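Local coordinates for putative methyl-accepting chemotaxis protein (Salmonella enterica subsp. enterica serovar Typhimurium str. LT2, PDB 6DB1) that probably senses chemical signals in chemotaxis through this N-terminal ligand-binding domain, as methyl-accepting chemotaxis receptors do, at residues G27-A41 with D52-R64. Residues are numbered along the deposited sequence; the frame is centred on the assembly and turned at random.
Sequences GNDQYFRFVTRLSRA and DFAPARQSLENMR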
loop_
_atom_site.group_PDB
_atom_site.type_symbol
_atom_site.label_atom_id
_atom_site.label_comp_id
_atom_site.label_asym_id
_atom_site.label_seq_id
_atom_site.Cartn_x
_atom_site.Cartn_y
_atom_site.Cartn_z
ATOM N N GLY A 27 3.287 1.988 5.440
ATOM C CA GLY A 27 3.031 0.958 6.422
ATOM C C GLY A 27 2.418 -0.277 5.775
ATOM O O GLY A 27 2.766 -1.407 6.101
ATOM N N ASN A 28 1.499 -0.039 4.855
ATOM C CA ASN A 28 0.767 -1.096 4.137
ATOM C C ASN A 28 1.731 -1.856 3.218
ATOM O O ASN A 28 1.712 -3.086 3.130
ATOM C CB ASN A 28 -0.385 -0.467 3.357
ATOM C CG ASN A 28 -1.552 -1.399 3.139
ATOM O OD1 ASN A 28 -1.401 -2.616 3.142
ATOM N ND2 ASN A 28 -2.729 -0.826 2.972
ATOM N N ASP A 29 2.540 -1.098 2.488
ATOM C CA ASP A 29 3.519 -1.683 1.636
ATOM C C ASP A 29 4.476 -2.589 2.447
ATOM O O ASP A 29 4.769 -3.703 2.027
ATOM C CB ASP A 29 4.334 -0.602 0.955
ATOM C CG ASP A 29 5.343 -1.165 0.011
ATOM O OD1 ASP A 29 5.028 -2.117 -0.747
ATOM O OD2 ASP A 29 6.462 -0.645 0.026
ATOM N N GLN A 30 4.923 -2.109 3.610
ATOM C CA GLN A 30 5.879 -2.859 4.461
ATOM C C GLN A 30 5.224 -4.110 5.061
ATOM O O GLN A 30 5.908 -5.122 5.320
ATOM C CB GLN A 30 6.443 -1.975 5.569
ATOM C CG GLN A 30 7.284 -0.820 5.046
ATOM C CD GLN A 30 8.525 -1.295 4.339
ATOM O OE1 GLN A 30 9.132 -2.296 4.706
ATOM N NE2 GLN A 30 8.926 -0.546 3.331
ATOM N N TYR A 31 3.928 -4.035 5.318
ATOM C CA TYR A 31 3.237 -5.189 5.789
ATOM C C TYR A 31 3.141 -6.225 4.654
ATOM O O TYR A 31 3.485 -7.402 4.861
ATOM C CB TYR A 31 1.857 -4.815 6.327
ATOM C CG TYR A 31 0.958 -6.009 6.491
ATOM C CD1 TYR A 31 1.201 -6.954 7.475
ATOM C CD2 TYR A 31 -0.109 -6.216 5.631
ATOM C CE1 TYR A 31 0.399 -8.073 7.605
ATOM C CE2 TYR A 31 -0.927 -7.327 5.757
ATOM C CZ TYR A 31 -0.672 -8.257 6.748
ATOM O OH TYR A 31 -1.480 -9.349 6.885
ATOM N N PHE A 32 2.701 -5.817 3.454
ATOM C CA PHE A 32 2.595 -6.792 2.366
ATOM C C PHE A 32 3.972 -7.393 2.099
ATOM O O PHE A 32 4.079 -8.598 1.874
ATOM C CB PHE A 32 1.987 -6.225 1.078
ATOM C CG PHE A 32 0.541 -5.809 1.190
ATOM C CD1 PHE A 32 -0.347 -6.524 1.979
ATOM C CD2 PHE A 32 0.038 -4.787 0.405
ATOM C CE1 PHE A 32 -1.682 -6.157 2.065
ATOM C CE2 PHE A 32 -1.301 -4.426 0.484
ATOM C CZ PHE A 32 -2.159 -5.110 1.316
ATOM N N ARG A 33 5.008 -6.571 2.146
ATOM C CA ARG A 33 6.329 -7.092 1.923
ATOM C C ARG A 33 6.620 -8.178 2.957
ATOM O O ARG A 33 6.988 -9.287 2.594
ATOM C CB ARG A 33 7.395 -5.997 1.976
ATOM C CG ARG A 33 7.463 -5.134 0.722
ATOM C CD ARG A 33 8.540 -4.078 0.842
ATOM N NE ARG A 33 8.726 -3.369 -0.409
ATOM C CZ ARG A 33 9.600 -2.390 -0.588
ATOM N NH1 ARG A 33 10.346 -1.986 0.427
ATOM N NH2 ARG A 33 9.726 -1.827 -1.777
ATOM N N PHE A 34 6.423 -7.851 4.224
ATOM C CA PHE A 34 6.692 -8.759 5.312
ATOM C C PHE A 34 6.129 -10.155 5.037
ATOM O O PHE A 34 6.810 -11.133 5.279
ATOM C CB PHE A 34 6.089 -8.242 6.617
ATOM C CG PHE A 34 6.055 -9.285 7.701
ATOM C CD1 PHE A 34 7.192 -9.574 8.436
ATOM C CD2 PHE A 34 4.898 -10.000 7.958
ATOM C CE1 PHE A 34 7.173 -10.555 9.411
ATOM C CE2 PHE A 34 4.880 -10.976 8.941
ATOM C CZ PHE A 34 6.018 -11.257 9.658
ATOM N N VAL A 35 4.892 -10.227 4.556
ATOM C CA VAL A 35 4.229 -11.489 4.318
ATOM C C VAL A 35 4.961 -12.272 3.226
ATOM O O VAL A 35 5.055 -13.484 3.313
ATOM C CB VAL A 35 2.749 -11.291 3.946
ATOM C CG1 VAL A 35 2.103 -12.594 3.497
ATOM C CG2 VAL A 35 1.964 -10.668 5.087
ATOM N N THR A 36 5.464 -11.584 2.204
ATOM C CA THR A 36 6.151 -12.258 1.113
ATOM C C THR A 36 7.579 -12.629 1.529
ATOM O O THR A 36 8.032 -13.756 1.289
ATOM C CB THR A 36 6.177 -11.404 -0.158
ATOM O OG1 THR A 36 7.001 -10.262 0.076
ATOM C CG2 THR A 36 4.801 -10.960 -0.602
ATOM N N ARG A 37 8.258 -11.672 2.159
ATOM C CA ARG A 37 9.626 -11.841 2.636
ATOM C C ARG A 37 9.719 -13.136 3.457
ATOM O O ARG A 37 10.510 -14.048 3.152
ATOM C CB ARG A 37 10.011 -10.648 3.520
ATOM C CG ARG A 37 9.631 -9.284 2.954
ATOM C CD ARG A 37 10.672 -8.522 2.152
ATOM N NE ARG A 37 11.654 -7.865 3.010
ATOM C CZ ARG A 37 12.498 -6.918 2.606
ATOM N NH1 ARG A 37 13.376 -6.406 3.454
ATOM N NH2 ARG A 37 12.458 -6.484 1.360
ATOM N N LEU A 38 8.852 -13.212 4.467
ATOM C CA LEU A 38 8.817 -14.328 5.443
ATOM C C LEU A 38 8.488 -15.663 4.760
ATOM O O LEU A 38 9.021 -16.718 5.154
ATOM C CB LEU A 38 7.780 -14.025 6.529
ATOM C CG LEU A 38 7.683 -15.068 7.643
ATOM C CD1 LEU A 38 9.059 -15.351 8.228
ATOM C CD2 LEU A 38 6.712 -14.631 8.735
ATOM N N SER A 39 7.588 -15.620 3.787
ATOM C CA SER A 39 7.186 -16.824 3.072
ATOM C C SER A 39 8.383 -17.421 2.309
ATOM O O SER A 39 8.614 -18.636 2.367
ATOM C CB SER A 39 6.021 -16.529 2.164
ATOM O OG SER A 39 5.671 -17.668 1.399
ATOM N N ARG A 40 9.163 -16.581 1.619
ATOM C CA ARG A 40 10.318 -17.085 0.865
ATOM C C ARG A 40 11.354 -17.684 1.826
ATOM O O ARG A 40 11.973 -18.723 1.519
ATOM C CB ARG A 40 10.948 -15.988 0.004
ATOM C CG ARG A 40 10.007 -15.393 -1.036
ATOM C CD ARG A 40 10.757 -14.568 -2.064
ATOM N NE ARG A 40 11.701 -13.646 -1.443
ATOM C CZ ARG A 40 11.393 -12.439 -0.977
ATOM N NH1 ARG A 40 10.149 -11.997 -1.045
ATOM N NH2 ARG A 40 12.334 -11.677 -0.445
ATOM N N ALA A 41 11.545 -17.048 2.984
ATOM C CA ALA A 41 12.499 -17.573 3.974
ATOM C C ALA A 41 12.037 -18.959 4.466
ATOM O O ALA A 41 12.865 -19.848 4.698
ATOM C CB ALA A 41 12.663 -16.597 5.115
ATOM N N ASP A 52 17.229 -17.063 5.801
ATOM C CA ASP A 52 17.748 -15.738 6.114
ATOM C C ASP A 52 16.531 -14.961 6.555
ATOM O O ASP A 52 15.630 -14.728 5.759
ATOM C CB ASP A 52 18.383 -15.037 4.907
ATOM C CG ASP A 52 18.662 -13.481 5.208
ATOM O OD1 ASP A 52 18.934 -13.242 6.381
ATOM O OD2 ASP A 52 18.637 -12.680 4.248
ATOM N N PHE A 53 16.478 -14.598 7.830
ATOM C CA PHE A 53 15.343 -13.848 8.363
ATOM C C PHE A 53 15.617 -12.344 8.375
ATOM O O PHE A 53 14.694 -11.571 8.625
ATOM C CB PHE A 53 15.015 -14.297 9.785
ATOM C CG PHE A 53 14.509 -15.710 9.868
ATOM C CD1 PHE A 53 13.292 -16.046 9.299
ATOM C CD2 PHE A 53 15.229 -16.692 10.532
ATOM C CE1 PHE A 53 12.816 -17.345 9.367
ATOM C CE2 PHE A 53 14.745 -17.988 10.613
ATOM C CZ PHE A 53 13.540 -18.312 10.031
ATOM N N ALA A 54 16.859 -11.937 8.091
ATOM C CA ALA A 54 17.265 -10.513 8.129
ATOM C C ALA A 54 16.255 -9.598 7.407
ATOM O O ALA A 54 15.891 -8.541 7.963
ATOM C CB ALA A 54 18.656 -10.356 7.559
ATOM N N PRO A 55 15.811 -9.977 6.176
ATOM C CA PRO A 55 14.869 -9.161 5.373
ATOM C C PRO A 55 13.450 -9.058 5.959
ATOM O O PRO A 55 12.827 -7.985 5.903
ATOM C CB PRO A 55 14.781 -9.819 3.989
ATOM C CG PRO A 55 15.412 -11.181 4.158
ATOM C CD PRO A 55 16.339 -11.071 5.350
ATOM N N ALA A 56 12.923 -10.162 6.473
ATOM C CA ALA A 56 11.589 -10.110 7.068
ATOM C C ALA A 56 11.642 -9.200 8.298
ATOM O O ALA A 56 10.784 -8.333 8.475
ATOM C CB ALA A 56 11.105 -11.495 7.410
ATOM N N ARG A 57 12.671 -9.395 9.125
ATOM C CA ARG A 57 12.878 -8.576 10.321
ATOM C C ARG A 57 12.931 -7.097 9.917
ATOM O O ARG A 57 12.469 -6.236 10.665
ATOM C CB ARG A 57 14.183 -8.938 11.045
ATOM C CG ARG A 57 14.177 -10.269 11.785
ATOM C CD ARG A 57 15.579 -10.675 12.233
ATOM N NE ARG A 57 15.597 -11.948 12.946
ATOM C CZ ARG A 57 16.694 -12.626 13.290
ATOM N NH1 ARG A 57 16.587 -13.786 13.919
ATOM N NH2 ARG A 57 17.890 -12.159 12.982
ATOM N N GLN A 58 13.529 -6.812 8.755
ATOM C CA GLN A 58 13.649 -5.441 8.273
ATOM C C GLN A 58 12.256 -4.859 8.015
ATOM O O GLN A 58 11.993 -3.714 8.345
ATOM C CB GLN A 58 14.493 -5.384 6.996
ATOM C CG GLN A 58 14.441 -4.039 6.285
ATOM C CD GLN A 58 15.375 -3.973 5.103
ATOM O OE1 GLN A 58 14.970 -3.649 3.987
ATOM N NE2 GLN A 58 16.635 -4.307 5.330
ATOM N N SER A 59 11.395 -5.657 7.398
ATOM C CA SER A 59 10.053 -5.219 7.076
ATOM C C SER A 59 9.244 -5.009 8.366
ATOM O O SER A 59 8.591 -3.983 8.515
ATOM C CB SER A 59 9.398 -6.188 6.118
ATOM O OG SER A 59 10.103 -6.215 4.876
ATOM N N LEU A 60 9.301 -5.968 9.289
ATOM C CA LEU A 60 8.602 -5.862 10.561
ATOM C C LEU A 60 9.051 -4.577 11.256
ATOM O O LEU A 60 8.224 -3.777 11.696
ATOM C CB LEU A 60 8.904 -7.100 11.411
ATOM C CG LEU A 60 8.247 -7.157 12.791
ATOM C CD1 LEU A 60 8.094 -8.590 13.252
ATOM C CD2 LEU A 60 9.018 -6.353 13.827
ATOM N N GLU A 61 10.360 -4.362 11.289
ATOM C CA GLU A 61 10.908 -3.174 11.913
ATOM C C GLU A 61 10.435 -1.912 11.165
ATOM O O GLU A 61 10.147 -0.900 11.809
ATOM C CB GLU A 61 12.430 -3.252 11.994
ATOM C CG GLU A 61 12.941 -3.086 13.403
ATOM C CD GLU A 61 12.531 -1.778 14.048
ATOM O OE1 GLU A 61 12.422 -1.745 15.290
ATOM O OE2 GLU A 61 12.331 -0.789 13.308
ATOM N N ASN A 62 10.324 -1.966 9.834
ATOM C CA ASN A 62 9.856 -0.796 9.057
ATOM C C ASN A 62 8.367 -0.526 9.353
ATOM O O ASN A 62 7.940 0.635 9.397
ATOM C CB ASN A 62 10.104 -0.961 7.555
ATOM C CG ASN A 62 11.554 -0.806 7.145
ATOM O OD1 ASN A 62 12.374 -0.272 7.893
ATOM N ND2 ASN A 62 11.870 -1.223 5.927
HETATM N N MSE A 63 7.590 -1.593 9.552
HETATM C CA MSE A 63 6.163 -1.486 9.856
HETATM C C MSE A 63 5.970 -0.840 11.213
HETATM O O MSE A 63 5.071 -0.021 11.408
HETATM C CB MSE A 63 5.604 -2.906 9.813
HETATM C CG MSE A 63 4.089 -2.988 9.633
HETATM SE SE MSE A 63 3.539 -4.876 9.438
HETATM C CE MSE A 63 1.734 -4.668 10.201
ATOM N N ARG A 64 6.828 -1.211 12.158
ATOM C CA ARG A 64 6.800 -0.676 13.515
ATOM C C ARG A 64 7.203 0.806 13.477
ATOM O O ARG A 64 6.581 1.636 14.154
ATOM C CB ARG A 64 7.752 -1.473 14.411
ATOM C CG ARG A 64 7.684 -1.093 15.881
ATOM C CD ARG A 64 8.800 -1.727 16.689
ATOM N NE ARG A 64 8.875 -3.177 16.581
ATOM C CZ ARG A 64 8.099 -4.047 17.242
ATOM N NH1 ARG A 64 7.091 -3.625 17.985
ATOM N NH2 ARG A 64 8.353 -5.344 17.172
#
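Pro55 O is gripped side-on by the guanidinium of Arg37 in the conformer described, one of two modelled: NH1 reaches Pro55 O at 3.0 Å and NE reaches the same oxygen at 3.1 Å. The oxygen lies in the guanidinium plane, but NE meets it from above the carbonyl plane. Ser59 N, one helical turn on, also donates to it. Bends at chi2 (-94°) and chi3 (-79°) lay the Arg37 chain against segment 52-64, where it packs as a knob among Pro55, Ala56, Gln58 and Ser59. Ser59 OG lies over one guanidinium face, and Gln58 OE1 takes a weak bond from NH1. Ser59 is the reciprocal knob, set among Gln30, Arg33, Phe34 and Arg37, with its CB 3.9 Å from Phe34 CB. Farther along, Asn62 ND2 donates to Gln30 OE1 at 3.2 Å, the two amide planes nearly perpendicular.

On the buried flank, selenomethionine Met63, also modelled twice, lies in the conformer described alongside Tyr31, SE 3.5 Å from Tyr31 CB and at the ring edge, a Met-aromatic contact; Tyr31 OH bonds to Ser125 of helix 110-144. Phe34, Leu38 and Ala56 converge on Met102 of helix 80-105. The axes of segments 27-41 and 54-64 approach to 8.4 Å, nearly antiparallel (163°), packing knobs-into-holes within an up-and-down four-helix bundle, the form common among periplasmic chemoreceptor sensor domains.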